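PUA domain-containing protein (Aeropyrum pernix, PDB 2CX0) is of unknown function but carries a PUA domain and probably binds RNA, perhaps with a role in translation initiation. Local coordinates at residues V97-G100 and A101-L105; A131-H134 and E135-T138; E153-Y156 and R157-A160; H169-D173 and A174-L178. One frame throughout, in Å; residues are numbered along the deposited sequence.

Contact 1 (V97-G100 and A101-L105). With SO4 (sulfate ion), chain B.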
ATOM      1  N   VAL A  97       6.364  13.751  -2.443  1.00 11.44           N
ATOM      2  CA  VAL A  97       7.684  13.644  -3.100  1.00  8.42           C
ATOM      3  C   VAL A  97       7.728  14.424  -4.403  1.00 12.76           C
ATOM      4  O   VAL A  97       6.690  14.691  -5.034  1.00 11.43           O
ATOM      5  CB  VAL A  97       8.071  12.144  -3.383  1.00 13.33           C
ATOM      6  CG1 VAL A  97       7.872  11.285  -2.128  1.00 12.78           C
ATOM      7  CG2 VAL A  97       7.168  11.524  -4.595  1.00  9.55           C
ATOM      8  N   ASP A  98       8.958  14.769  -4.814  1.00 14.82           N
ATOM      9  CA  ASP A  98       9.160  15.490  -6.049  1.00 16.15           C
ATOM     10  C   ASP A  98       9.008  14.572  -7.274  1.00 15.73           C
ATOM     11  O   ASP A  98       8.863  13.361  -7.134  1.00 13.01           O
ATOM     12  CB  ASP A  98      10.495  16.269  -6.047  1.00 14.79           C
ATOM     13  CG  ASP A  98      11.743  15.404  -5.926  1.00 16.05           C
ATOM     14  OD1 ASP A  98      11.767  14.246  -6.330  1.00 16.56           O
ATOM     15  OD2 ASP A  98      12.764  15.933  -5.446  1.00 21.22           O
ATOM     16  N   LYS A  99       9.006  15.149  -8.473  1.00 14.34           N
ATOM     17  CA  LYS A  99       8.800  14.357  -9.676  1.00 13.99           C
ATOM     18  C   LYS A  99       9.851  13.268  -9.883  1.00 12.96           C
ATOM     19  O   LYS A  99       9.530  12.149 -10.191  1.00 12.67           O
ATOM     20  CB  LYS A  99       8.749  15.260 -10.947  1.00 12.47           C
ATOM     21  CG  LYS A  99       8.600  14.453 -12.232  1.00 15.67           C
ATOM     22  CD  LYS A  99       8.649  15.389 -13.483  1.00 26.58           C
ATOM     23  CE  LYS A  99       7.336  16.124 -13.694  1.00 35.17           C
ATOM     24  NZ  LYS A  99       7.366  16.870 -15.014  1.00 38.46           N
ATOM     25  N   GLY A 100      11.133  13.604  -9.722  1.00 13.86           N
ATOM     26  CA  GLY A 100      12.168  12.574  -9.894  1.00 12.78           C
ATOM     27  C   GLY A 100      11.978  11.406  -8.901  1.00 15.25           C
ATOM     28  O   GLY A 100      12.216  10.234  -9.249  1.00 15.55           O
ATOM     29  N   ALA A 101      11.552  11.720  -7.680  1.00 11.35           N
ATOM     30  CA  ALA A 101      11.333  10.669  -6.695  1.00 12.39           C
ATOM     31  C   ALA A 101      10.094   9.850  -7.023  1.00  9.39           C
ATOM     32  O   ALA A 101      10.126   8.626  -6.837  1.00 13.10           O
ATOM     33  CB  ALA A 101      11.229  11.249  -5.247  1.00 11.45           C
ATOM     34  N   ALA A 102       9.038  10.489  -7.523  1.00  9.69           N
ATOM     35  CA  ALA A 102       7.797   9.761  -7.886  1.00 12.67           C
ATOM     36  C   ALA A 102       8.183   8.775  -8.995  1.00 15.04           C
ATOM     37  O   ALA A 102       7.791   7.630  -8.984  1.00 12.73           O
ATOM     38  CB  ALA A 102       6.704  10.738  -8.429  1.00 12.44           C
ATOM     39  N   ILE A 103       8.971   9.234  -9.970  1.00 14.74           N
ATOM     40  CA  ILE A 103       9.395   8.351 -11.038  1.00  9.90           C
ATOM     41  C   ILE A 103      10.265   7.217 -10.516  1.00 14.42           C
ATOM     42  O   ILE A 103      10.108   6.034 -10.896  1.00 14.45           O
ATOM     43  CB  ILE A 103      10.175   9.167 -12.119  1.00 10.98           C
ATOM     44  CG1 ILE A 103       9.184   9.982 -12.941  1.00 15.16           C
ATOM     45  CG2 ILE A 103      11.002   8.218 -13.051  1.00 11.65           C
ATOM     46  CD1 ILE A 103       9.857  11.068 -13.689  1.00 19.46           C
ATOM     47  N   ALA A 104      11.175   7.552  -9.618  1.00 10.61           N
ATOM     48  CA  ALA A 104      12.068   6.472  -9.071  1.00 13.61           C
ATOM     49  C   ALA A 104      11.262   5.404  -8.293  1.00 13.57           C
ATOM     50  O   ALA A 104      11.492   4.206  -8.417  1.00 14.47           O
ATOM     51  CB  ALA A 104      13.146   7.078  -8.136  1.00 12.79           C
ATOM     52  N   LEU A 105      10.298   5.855  -7.508  1.00 13.09           N
ATOM     53  CA  LEU A 105       9.487   4.928  -6.772  1.00 11.12           C
ATOM     54  C   LEU A 105       8.691   4.084  -7.767  1.00 14.18           C
ATOM     55  O   LEU A 105       8.540   2.884  -7.534  1.00 11.40           O
ATOM     56  CB  LEU A 105       8.528   5.706  -5.858  1.00  9.97           C
ATOM     57  CG  LEU A 105       9.054   5.961  -4.421  1.00 11.69           C
ATOM     58  CD1 LEU A 105      10.545   6.259  -4.411  1.00 17.96           C
ATOM     59  CD2 LEU A 105       8.261   7.121  -3.811  1.00 12.97           C
TER
HETATM   60  S   SO4 B1001       9.714  18.766  -9.093  1.00 38.31           S
HETATM   61  O1  SO4 B1001      11.130  18.405  -8.906  1.00 36.75           O
HETATM   62  O2  SO4 B1001       9.514  19.059 -10.526  1.00 44.19           O
HETATM   63  O3  SO4 B1001       8.728  17.753  -8.645  1.00 41.28           O
HETATM   64  O4  SO4 B1001       9.479  20.003  -8.367  1.00 42.47           O

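Contact 2 (A131-H134 and E135-T138)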
ATOM      1  N   ALA A 131       3.627   7.137  -0.098  1.00  7.94           N
ATOM      2  CA  ALA A 131       4.357   8.233  -0.723  1.00  9.48           C
ATOM      3  C   ALA A 131       3.527   8.694  -1.931  1.00 11.84           C
ATOM      4  O   ALA A 131       3.178   7.878  -2.789  1.00 16.15           O
ATOM      5  CB  ALA A 131       5.729   7.787  -1.199  1.00 10.90           C
ATOM      6  N   LEU A 132       3.296  10.014  -2.027  1.00  9.27           N
ATOM      7  CA  LEU A 132       2.472  10.550  -3.121  1.00  7.59           C
ATOM      8  C   LEU A 132       3.240  11.612  -3.908  1.00  8.35           C
ATOM      9  O   LEU A 132       3.946  12.475  -3.334  1.00 14.07           O
ATOM     10  CB  LEU A 132       1.225  11.293  -2.571  1.00 10.49           C
ATOM     11  CG  LEU A 132      -0.020  10.468  -2.216  1.00 14.56           C
ATOM     12  CD1 LEU A 132       0.359   9.284  -1.264  1.00 11.91           C
ATOM     13  CD2 LEU A 132      -1.003  11.455  -1.453  1.00 17.55           C
ATOM     14  N   TYR A 133       3.073  11.583  -5.218  1.00 10.17           N
ATOM     15  CA  TYR A 133       3.714  12.640  -6.056  1.00 10.56           C
ATOM     16  C   TYR A 133       2.977  13.921  -5.619  1.00 14.80           C
ATOM     17  O   TYR A 133       1.732  13.967  -5.688  1.00 17.82           O
ATOM     18  CB  TYR A 133       3.427  12.336  -7.532  1.00 10.99           C
ATOM     19  CG  TYR A 133       3.895  13.431  -8.469  1.00 18.05           C
ATOM     20  CD1 TYR A 133       5.011  14.229  -8.151  1.00 13.78           C
ATOM     21  CD2 TYR A 133       3.256  13.647  -9.691  1.00 20.12           C
ATOM     22  CE1 TYR A 133       5.483  15.235  -9.066  1.00 19.21           C
ATOM     23  CE2 TYR A 133       3.712  14.626 -10.597  1.00 22.65           C
ATOM     24  CZ  TYR A 133       4.810  15.405 -10.286  1.00 24.67           C
ATOM     25  OH  TYR A 133       5.208  16.343 -11.215  1.00 23.62           O
ATOM     26  N   HIS A 134       3.707  14.945  -5.185  1.00 13.56           N
ATOM     27  CA  HIS A 134       3.077  16.161  -4.671  1.00 14.35           C
ATOM     28  C   HIS A 134       2.125  16.913  -5.604  1.00 14.54           C
ATOM     29  O   HIS A 134       1.068  17.340  -5.178  1.00 15.31           O
ATOM     30  CB  HIS A 134       4.131  17.141  -4.164  1.00 16.09           C
ATOM     31  CG  HIS A 134       4.745  17.978  -5.243  1.00 17.73           C
ATOM     32  ND1 HIS A 134       4.246  19.218  -5.593  1.00 20.34           N
ATOM     33  CD2 HIS A 134       5.757  17.726  -6.102  1.00 23.28           C
ATOM     34  CE1 HIS A 134       4.927  19.686  -6.625  1.00 20.60           C
ATOM     35  NE2 HIS A 134       5.850  18.806  -6.955  1.00 26.45           N
ATOM     36  N   GLU A 135       2.500  17.024  -6.857  1.00 17.32           N
ATOM     37  CA  GLU A 135       1.724  17.828  -7.837  1.00 21.99           C
ATOM     38  C   GLU A 135       0.284  17.318  -8.077  1.00 21.43           C
ATOM     39  O   GLU A 135      -0.666  18.104  -8.090  1.00 23.01           O
ATOM     40  CB  GLU A 135       2.509  17.881  -9.190  1.00 21.22           C
ATOM     41  CG  GLU A 135       1.942  18.793 -10.301  1.00 28.07           C
ATOM     42  CD  GLU A 135       1.799  20.245  -9.828  1.00 40.75           C
ATOM     43  OE1 GLU A 135       2.595  20.697  -8.961  1.00 41.83           O
ATOM     44  OE2 GLU A 135       0.887  20.948 -10.312  1.00 46.27           O
ATOM     45  N   THR A 136       0.129  16.010  -8.235  1.00 16.38           N
ATOM     46  CA  THR A 136      -1.174  15.433  -8.533  1.00 21.59           C
ATOM     47  C   THR A 136      -1.716  14.639  -7.348  1.00 18.21           C
ATOM     48  O   THR A 136      -2.810  14.115  -7.460  1.00 15.64           O
ATOM     49  CB  THR A 136      -1.065  14.411  -9.673  1.00 18.04           C
ATOM     50  OG1 THR A 136      -0.076  13.436  -9.295  1.00 22.18           O
ATOM     51  CG2 THR A 136      -0.622  15.075 -10.996  1.00 25.51           C
ATOM     52  N   ARG A 137      -0.937  14.525  -6.263  1.00 17.67           N
ATOM     53  CA  ARG A 137      -1.284  13.691  -5.103  1.00 15.93           C
ATOM     54  C   ARG A 137      -1.537  12.203  -5.475  1.00 16.64           C
ATOM     55  O   ARG A 137      -2.361  11.512  -4.856  1.00 14.49           O
ATOM     56  CB  ARG A 137      -2.515  14.240  -4.355  1.00 17.70           C
ATOM     57  CG  ARG A 137      -2.198  15.502  -3.564  1.00 14.00           C
ATOM     58  CD  ARG A 137      -3.342  15.918  -2.621  1.00 19.24           C
ATOM     59  NE  ARG A 137      -3.454  15.117  -1.401  1.00 30.20           N
ATOM     60  CZ  ARG A 137      -2.703  15.306  -0.313  1.00 21.28           C
ATOM     61  NH1 ARG A 137      -1.787  16.270  -0.313  1.00 21.02           N
ATOM     62  NH2 ARG A 137      -2.868  14.539   0.750  1.00 23.67           N
ATOM     63  N   THR A 138      -0.857  11.724  -6.504  1.00 16.04           N
ATOM     64  CA  THR A 138      -1.001  10.323  -6.929  1.00 12.04           C
ATOM     65  C   THR A 138      -0.157   9.412  -6.015  1.00 13.22           C
ATOM     66  O   THR A 138       1.046   9.610  -5.879  1.00 10.70           O
ATOM     67  CB  THR A 138      -0.447  10.104  -8.363  1.00 17.53           C
ATOM     68  OG1 THR A 138      -1.179  10.901  -9.286  1.00 16.57           O
ATOM     69  CG2 THR A 138      -0.509   8.611  -8.768  1.00 15.36           C
TER
HETATM   70  O   HOH W   1      -0.040  17.937  -2.655  1.00 31.79           O

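Contact 3 (E153-Y156 and R157-A160)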
ATOM      1  N   GLU A 153      10.293  16.013   9.055  1.00 14.25           N
ATOM      2  CA  GLU A 153       9.962  17.414   8.787  1.00 19.49           C
ATOM      3  C   GLU A 153      11.273  18.252   8.742  1.00 20.76           C
ATOM      4  O   GLU A 153      11.444  19.173   7.917  1.00 17.24           O
ATOM      5  CB  GLU A 153       9.064  17.946   9.928  1.00 22.37           C
ATOM      6  CG  GLU A 153       7.569  17.681   9.735  1.00 30.94           C
ATOM      7  CD  GLU A 153       7.005  18.434   8.528  1.00 35.40           C
ATOM      8  OE1 GLU A 153       7.635  19.382   8.056  1.00 43.39           O
ATOM      9  OE2 GLU A 153       5.916  18.110   8.060  1.00 49.26           O
ATOM     10  N   LYS A 154      12.199  17.924   9.634  1.00 18.04           N
ATOM     11  CA  LYS A 154      13.434  18.676   9.662  1.00 17.70           C
ATOM     12  C   LYS A 154      14.379  18.180   8.568  1.00 19.57           C
ATOM     13  O   LYS A 154      14.921  18.949   7.777  1.00 17.74           O
ATOM     14  CB  LYS A 154      14.085  18.523  11.028  1.00 20.80           C
ATOM     15  CG  LYS A 154      13.168  18.994  12.128  1.00 35.72           C
ATOM     16  CD  LYS A 154      13.954  19.440  13.339  1.00 45.41           C
ATOM     17  CE  LYS A 154      13.022  19.783  14.522  1.00 55.59           C
ATOM     18  NZ  LYS A 154      12.072  20.919  14.276  1.00 55.44           N
ATOM     19  N   LEU A 155      14.527  16.877   8.470  1.00 13.42           N
ATOM     20  CA  LEU A 155      15.455  16.302   7.497  1.00 11.59           C
ATOM     21  C   LEU A 155      15.165  16.635   6.036  1.00 14.12           C
ATOM     22  O   LEU A 155      16.094  16.876   5.280  1.00 15.16           O
ATOM     23  CB  LEU A 155      15.476  14.767   7.653  1.00 17.47           C
ATOM     24  CG  LEU A 155      16.052  14.259   9.004  1.00 22.55           C
ATOM     25  CD1 LEU A 155      15.761  12.718   9.176  1.00 19.61           C
ATOM     26  CD2 LEU A 155      17.585  14.580   9.022  1.00 20.97           C
ATOM     27  N   TYR A 156      13.899  16.655   5.610  1.00  9.87           N
ATOM     28  CA  TYR A 156      13.667  16.965   4.217  1.00 12.68           C
ATOM     29  C   TYR A 156      13.968  18.433   3.916  1.00 17.13           C
ATOM     30  O   TYR A 156      14.410  18.763   2.834  1.00 14.28           O
ATOM     31  CB  TYR A 156      12.225  16.567   3.774  1.00 18.08           C
ATOM     32  CG  TYR A 156      11.168  17.605   3.905  1.00 13.81           C
ATOM     33  CD1 TYR A 156      10.206  17.517   4.918  1.00 15.44           C
ATOM     34  CD2 TYR A 156      11.047  18.630   2.959  1.00 14.08           C
ATOM     35  CE1 TYR A 156       9.135  18.434   4.994  1.00 17.86           C
ATOM     36  CE2 TYR A 156       9.949  19.568   3.028  1.00 15.57           C
ATOM     37  CZ  TYR A 156       9.021  19.439   4.059  1.00 16.27           C
ATOM     38  OH  TYR A 156       8.004  20.327   4.201  1.00 15.72           O
ATOM     39  N   ARG A 157      13.764  19.309   4.887  1.00 12.58           N
ATOM     40  CA  ARG A 157      14.054  20.718   4.649  1.00 18.26           C
ATOM     41  C   ARG A 157      15.566  20.979   4.520  1.00 20.20           C
ATOM     42  O   ARG A 157      15.958  21.948   3.915  1.00 24.60           O
ATOM     43  CB  ARG A 157      13.461  21.557   5.779  1.00 14.09           C
ATOM     44  CG  ARG A 157      11.956  21.686   5.676  1.00 20.14           C
ATOM     45  CD  ARG A 157      11.426  22.438   6.889  1.00 22.04           C
ATOM     46  NE  ARG A 157      10.054  22.857   6.685  1.00 24.93           N
ATOM     47  CZ  ARG A 157       8.997  22.117   6.978  1.00 28.77           C
ATOM     48  NH1 ARG A 157       9.159  20.898   7.487  1.00 24.32           N
ATOM     49  NH2 ARG A 157       7.770  22.618   6.807  1.00 24.41           N
ATOM     50  N   GLU A 158      16.388  20.119   5.111  1.00 14.15           N
ATOM     51  CA  GLU A 158      17.835  20.207   5.014  1.00 19.24           C
ATOM     52  C   GLU A 158      18.304  19.393   3.813  1.00 20.85           C
ATOM     53  O   GLU A 158      19.459  19.462   3.426  1.00 15.36           O
ATOM     54  CB  GLU A 158      18.477  19.553   6.252  1.00 22.83           C
ATOM     55  CG  GLU A 158      17.972  20.118   7.564  1.00 28.27           C
ATOM     56  CD  GLU A 158      18.334  19.252   8.768  1.00 32.82           C
ATOM     57  OE1 GLU A 158      18.000  19.679   9.892  1.00 38.05           O
ATOM     58  OE2 GLU A 158      18.945  18.160   8.594  1.00 32.21           O
ATOM     59  N   LYS A 159      17.402  18.610   3.235  1.00 15.94           N
ATOM     60  CA  LYS A 159      17.762  17.657   2.157  1.00 17.89           C
ATOM     61  C   LYS A 159      18.915  16.731   2.608  1.00 13.60           C
ATOM     62  O   LYS A 159      19.878  16.468   1.892  1.00 17.66           O
ATOM     63  CB  LYS A 159      18.083  18.331   0.809  1.00 16.93           C
ATOM     64  CG  LYS A 159      16.916  19.128   0.331  1.00 12.80           C
ATOM     65  CD  LYS A 159      15.744  18.268  -0.023  1.00 16.40           C
ATOM     66  CE  LYS A 159      14.565  19.184  -0.366  1.00 18.12           C
ATOM     67  NZ  LYS A 159      13.423  18.429  -0.904  1.00 22.21           N
ATOM     68  N   ALA A 160      18.792  16.258   3.833  1.00 11.07           N
ATOM     69  CA  ALA A 160      19.730  15.289   4.417  1.00 12.37           C
ATOM     70  C   ALA A 160      19.694  13.998   3.565  1.00 18.82           C
ATOM     71  O   ALA A 160      18.650  13.686   2.944  1.00 17.39           O
ATOM     72  CB  ALA A 160      19.241  14.940   5.815  1.00 13.39           C
TER
HETATM   73  O   HOH W   2       5.128  21.400   7.350  1.00 45.24           O

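Contact 4 (H169-D173 and A174-L178)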
ATOM      1  N   HIS A 169       5.231  -1.897  -1.400  1.00  9.92           N
ATOM      2  CA  HIS A 169       4.442  -2.097  -2.620  1.00  9.91           C
ATOM      3  C   HIS A 169       4.452  -0.786  -3.416  1.00 13.16           C
ATOM      4  O   HIS A 169       4.337   0.327  -2.826  1.00 13.41           O
ATOM      5  CB  HIS A 169       3.004  -2.502  -2.257  1.00  9.34           C
ATOM      6  CG  HIS A 169       2.025  -2.357  -3.382  1.00 13.62           C
ATOM      7  ND1 HIS A 169       0.894  -1.569  -3.302  1.00 18.31           N
ATOM      8  CD2 HIS A 169       1.967  -2.977  -4.584  1.00  7.69           C
ATOM      9  CE1 HIS A 169       0.173  -1.718  -4.420  1.00  9.66           C
ATOM     10  NE2 HIS A 169       0.809  -2.570  -5.209  1.00 16.58           N
ATOM     11  N   ARG A 170       4.581  -0.886  -4.753  1.00 11.91           N
ATOM     12  CA  ARG A 170       4.668   0.343  -5.528  1.00  9.22           C
ATOM     13  C   ARG A 170       4.036   0.227  -6.908  1.00 13.39           C
ATOM     14  O   ARG A 170       3.805  -0.873  -7.398  1.00 10.75           O
ATOM     15  CB  ARG A 170       6.138   0.793  -5.666  1.00 10.24           C
ATOM     16  CG  ARG A 170       7.069  -0.280  -6.311  1.00  7.95           C
ATOM     17  CD  ARG A 170       7.042  -0.290  -7.851  1.00  8.87           C
ATOM     18  NE  ARG A 170       8.007  -1.318  -8.317  1.00  9.54           N
ATOM     19  CZ  ARG A 170       8.225  -1.629  -9.595  1.00 15.44           C
ATOM     20  NH1 ARG A 170       7.568  -0.975 -10.566  1.00 12.14           N
ATOM     21  NH2 ARG A 170       9.062  -2.646  -9.881  1.00 11.23           N
ATOM     22  N   LEU A 171       3.734   1.384  -7.497  1.00 10.28           N
ATOM     23  CA  LEU A 171       3.097   1.451  -8.820  1.00  9.79           C
ATOM     24  C   LEU A 171       3.852   0.600  -9.880  1.00 12.35           C
ATOM     25  O   LEU A 171       5.043   0.841 -10.120  1.00 11.62           O
ATOM     26  CB  LEU A 171       3.115   2.913  -9.269  1.00 14.04           C
ATOM     27  CG  LEU A 171       1.878   3.267 -10.113  1.00 26.93           C
ATOM     28  CD1 LEU A 171       1.710   4.801 -10.335  1.00 27.39           C
ATOM     29  CD2 LEU A 171       2.006   2.496 -11.364  1.00 22.40           C
ATOM     30  N   GLY A 172       3.174  -0.384 -10.479  1.00 11.03           N
ATOM     31  CA  GLY A 172       3.849  -1.183 -11.495  1.00 12.73           C
ATOM     32  C   GLY A 172       4.562  -2.454 -11.031  1.00 12.82           C
ATOM     33  O   GLY A 172       5.164  -3.144 -11.862  1.00 10.97           O
ATOM     34  N   ASP A 173       4.558  -2.735  -9.728  1.00 11.16           N
ATOM     35  CA  ASP A 173       5.166  -3.973  -9.293  1.00 10.75           C
ATOM     36  C   ASP A 173       4.205  -5.165  -9.625  1.00 13.25           C
ATOM     37  O   ASP A 173       3.107  -4.973 -10.144  1.00 10.31           O
ATOM     38  CB  ASP A 173       5.658  -3.922  -7.799  1.00  7.52           C
ATOM     39  CG  ASP A 173       4.530  -3.934  -6.734  1.00 13.32           C
ATOM     40  OD1 ASP A 173       3.337  -4.253  -7.022  1.00 13.34           O
ATOM     41  OD2 ASP A 173       4.909  -3.620  -5.550  1.00 16.29           O
ATOM     42  N   ALA A 174       4.672  -6.392  -9.394  1.00 12.41           N
ATOM     43  CA  ALA A 174       3.892  -7.564  -9.734  1.00 12.92           C
ATOM     44  C   ALA A 174       2.525  -7.589  -9.055  1.00 14.35           C
ATOM     45  O   ALA A 174       1.510  -7.913  -9.719  1.00 10.91           O
ATOM     46  CB  ALA A 174       4.679  -8.809  -9.396  1.00  9.65           C
ATOM     47  N   LEU A 175       2.499  -7.257  -7.765  1.00  9.46           N
ATOM     48  CA  LEU A 175       1.221  -7.236  -7.051  1.00 12.25           C
ATOM     49  C   LEU A 175       0.302  -6.149  -7.653  1.00 10.37           C
ATOM     50  O   LEU A 175      -0.923  -6.372  -7.807  1.00  9.10           O
ATOM     51  CB  LEU A 175       1.418  -6.989  -5.535  1.00 11.04           C
ATOM     52  CG  LEU A 175       0.153  -6.691  -4.691  1.00 10.17           C
ATOM     53  CD1 LEU A 175      -0.777  -7.924  -4.666  1.00 13.07           C
ATOM     54  CD2 LEU A 175       0.534  -6.379  -3.289  1.00 13.37           C
ATOM     55  N   TRP A 176       0.907  -4.994  -8.010  1.00 12.63           N
ATOM     56  CA  TRP A 176       0.129  -3.898  -8.576  1.00 12.08           C
ATOM     57  C   TRP A 176      -0.547  -4.365  -9.881  1.00 12.43           C
ATOM     58  O   TRP A 176      -1.760  -4.111 -10.088  1.00  9.04           O
ATOM     59  CB  TRP A 176       1.036  -2.701  -8.898  1.00 12.51           C
ATOM     60  CG  TRP A 176       0.224  -1.512  -9.276  1.00 14.57           C
ATOM     61  CD1 TRP A 176      -0.396  -0.650  -8.429  1.00 11.08           C
ATOM     62  CD2 TRP A 176      -0.150  -1.135 -10.589  1.00 12.18           C
ATOM     63  NE1 TRP A 176      -1.164   0.249  -9.137  1.00 17.05           N
ATOM     64  CE2 TRP A 176      -1.022  -0.019 -10.471  1.00 21.38           C
ATOM     65  CE3 TRP A 176       0.174  -1.623 -11.863  1.00 15.44           C
ATOM     66  CZ2 TRP A 176      -1.582   0.626 -11.588  1.00 22.41           C
ATOM     67  CZ3 TRP A 176      -0.378  -0.983 -12.987  1.00 26.67           C
ATOM     68  CH2 TRP A 176      -1.246   0.129 -12.839  1.00 26.60           C
ATOM     69  N   GLU A 177       0.205  -5.073 -10.729  1.00 10.74           N
ATOM     70  CA  GLU A 177      -0.349  -5.502 -12.015  1.00 13.13           C
ATOM     71  C   GLU A 177      -1.443  -6.533 -11.819  1.00 13.63           C
ATOM     72  O   GLU A 177      -2.469  -6.480 -12.454  1.00 13.18           O
ATOM     73  CB  GLU A 177       0.750  -6.064 -12.950  1.00  8.72           C
ATOM     74  CG  GLU A 177       1.769  -5.000 -13.420  1.00 16.31           C
ATOM     75  CD  GLU A 177       1.197  -3.922 -14.349  1.00 14.67           C
ATOM     76  OE1 GLU A 177       0.024  -3.966 -14.795  1.00 15.46           O
ATOM     77  OE2 GLU A 177       1.948  -2.996 -14.658  1.00 22.44           O
ATOM     78  N   LEU A 178      -1.186  -7.483 -10.934  1.00 10.29           N
ATOM     79  CA  LEU A 178      -2.179  -8.475 -10.636  1.00 12.99           C
ATOM     80  C   LEU A 178      -3.472  -7.792 -10.082  1.00 17.56           C
ATOM     81  O   LEU A 178      -4.612  -8.124 -10.500  1.00 13.77           O
ATOM     82  CB  LEU A 178      -1.591  -9.456  -9.619  1.00 10.46           C
ATOM     83  CG  LEU A 178      -2.685 -10.382  -9.043  1.00 19.98           C
ATOM     84  CD1 LEU A 178      -3.285 -11.268 -10.170  1.00 21.42           C
ATOM     85  CD2 LEU A 178      -2.015 -11.261  -7.953  1.00 24.25           C
TER
HETATM   86  O   HOH W   3       4.680  -2.632 -14.591  1.00 28.30           O

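Contact 1 (V97-G100 and A101-L105)
Asp98 meets Ala101 at the start of helix 99-107. The carboxylate turns back over the first turn, and its OD1 accepts from Ala101 N at 2.9 Å. The amide comes nearly along the C-O axis of OD1, and the N-H...O angle is 150°. This is the N-cap bond of the helix. The aspartate reaches it because CG sits between the backbone N and the carbonyl carbon (chi1 62°). OD1 also lies close to the methyl of Ala101, with OD1 to CB at 3.2 Å.

Val97 comes in from the end of strand 93-97. Its CB faces the CB of Ala101 at 3.8 Å. The CG2 branch reaches further and packs on Ala102, 3.9 Å from its CB. The valine thus lies against two successive alanines on the buried side of the helix, where Leu111 of strand 111-112 also packs on Val97 and Ala101.

Lys99 and Ile103 point the same way and lie alongside each other, one turn apart. The touching atoms are Lys99 CG and Ile103 CD1, at 3.9 Å. Behind them the main chain has settled into helical bonding, with Ile103 N giving to Lys99 O at 3.0 Å.

The amide of Lys99 is bonded outward, to a sulfate ion that probably comes from the crystallisation liquor. Lys99 N gives to sulfate O3 at 2.6 Å. Two of the first amides of the helix therefore have anionic acceptors, the aspartate and the sulfate. Both negative charges would be expected to sit well with the positive end of the helix dipole.

Contact 2 (A131-H134 and E135-T138)
Tyr133 and Glu135 make the main apolar contact of this turn. Their side chains run side by side, and Glu135 CB lies over one face of the tyrosine ring. It is 3.9 Å from the ring centroid, in a CH-pi contact displaced toward the rim. The same CB lies over a face of the His134 ring, 4.1 Å from its centroid. The tyrosine reaches the glutamate because its CG is anti to the backbone N (chi1 173°). Leu132 CD2 lies 3.7 Å from Arg137 O and also over a face of the Arg137 guanidinium, toward its rim.

Among the hydrogen bonds, Tyr133 N gives to Thr138 O at 2.9 Å, with an N-H...O angle of 158°. A second backbone bond, from Arg137 N to Tyr133 O, is weak and bent. Thr136 OG1 and Thr138 OG1 are bonded to each other at 2.8 Å. Thr136 OG1 also comes within 3.4 Å of Tyr133 CD2. A water donates to His134 O and is held only weakly by Arg137 NH1.

The charged end of Arg137 has its stronger partner in Glu120, through a salt bridge from NH2. The His134 side chain lies about 4 Å from a bound sulfate at its nearest atoms. This is the turn of a beta hairpin between strands 128-133 and 138-145, with Arg137 at positive phi, in the mixed sheet of the PUA domain.

Contact 3 (E153-Y156 and R157-A160)
Tyr156 and Arg157 lie side by side at the end of helix 149-158 and point the same way. Arg157 CG sits over one face of the tyrosine ring, 4.0 Å from the centroid and 15° off the ring normal, in a CH-pi contact. Further out, Tyr156 OH lies above one face of the guanidinium, whose plane is turned 40° from the ring. The other apolar touch is Leu155 CD2 with Ala160 CB, at 3.6 Å, across the end of the helix.

Charged groups form the second kind of contact. Glu153 and Arg157 are one turn apart and run alongside each other. The arginine chain is extended from CG to NE (chi2 176°), which brings its guanidinium back level with the carboxylate. Glu153 OE1 and Arg157 NH1 form a salt bridge, but they are modelled too close together, so its exact geometry is doubtful. A water accepts from Arg157 NH2 at 3.0 Å.

The backbone bonds close the helix in a Schellman motif. Ala160 N gives to Leu155 O at 3.1 Å, and Lys159 N gives to Tyr156 O at 3.0 Å in a weak bond. Lys159, with positive phi, is the C-prime residue. Its NZ is bonded to Val116 O.

Tyr156 also packs on Val116 and Val119 of strand 116-121. The arginine therefore has an aromatic ring against its chain and a carboxylate beside its head. The opposite charges of Glu153 and Arg157 would be expected to balance each other at this surface.

Contact 4 (H169-D173 and A174-L178)
Leu171 and Trp176 form the close-packed part of this turn. Leu171 CD2 sits over the six-membered ring of the indole, 4.0 Å from its centroid and 12° off the normal. Gly172 N also lies above the ring plane, toward the rim, 3.4 Å from Trp176 CG. The histidine comes in at the indole edge, with His169 NE2 3.9 Å from Trp176 CD1. Leu175 CD2 lies over a face of the His169 ring.

Asp173 is the N-cap of helix 174-183. A chi1 of 72° folds the carboxylate back toward the helix start, where OD1 accepts from Trp176 N at 2.7 Å. OD2 takes Arg170 N at 2.9 Å, from above the carboxylate plane. One carboxylate thus ties the type II turn, Arg170 to Asp173, to the helix.

On the looser side, Gly172 CA and Glu177 OE2 are 4.1 Å apart, and a water bridges the two residues, donating to Gly172 O and Glu177 OE2, each at 2.8 Å.

Around the turn, Leu80 of helix 80-86 packs on His169, Leu171 and Trp176. The turn joins strand 163-170 of the mixed sheet to helix 174-183, which packs on Tyr57 and Ile59 of strand 56-62 in the antiparallel sheet.

In the fold
The contacts follow one another along the chain in the order 1, 2, 3, 4. Contacts 1 and 2 are closest, with centres about 9 Å apart. They touch where Val97 pairs with Leu132 and His134, joining the parallel strands 93-97 and 128-133 of the mixed sheet. Contact 3 caps off helix 149-158 at the far end of the PUA domain, its centre about 16 Å from that of contact 1 and about 29 Å from that of contact 4. Contact 4 leaves strand 163-170 of the same sheet and enters helix 174-183, which packs on the antiparallel sheet. Contacts 1 to 3 thus belong to the mixed-sheet part, and contact 4 joins that part to the antiparallel sheet.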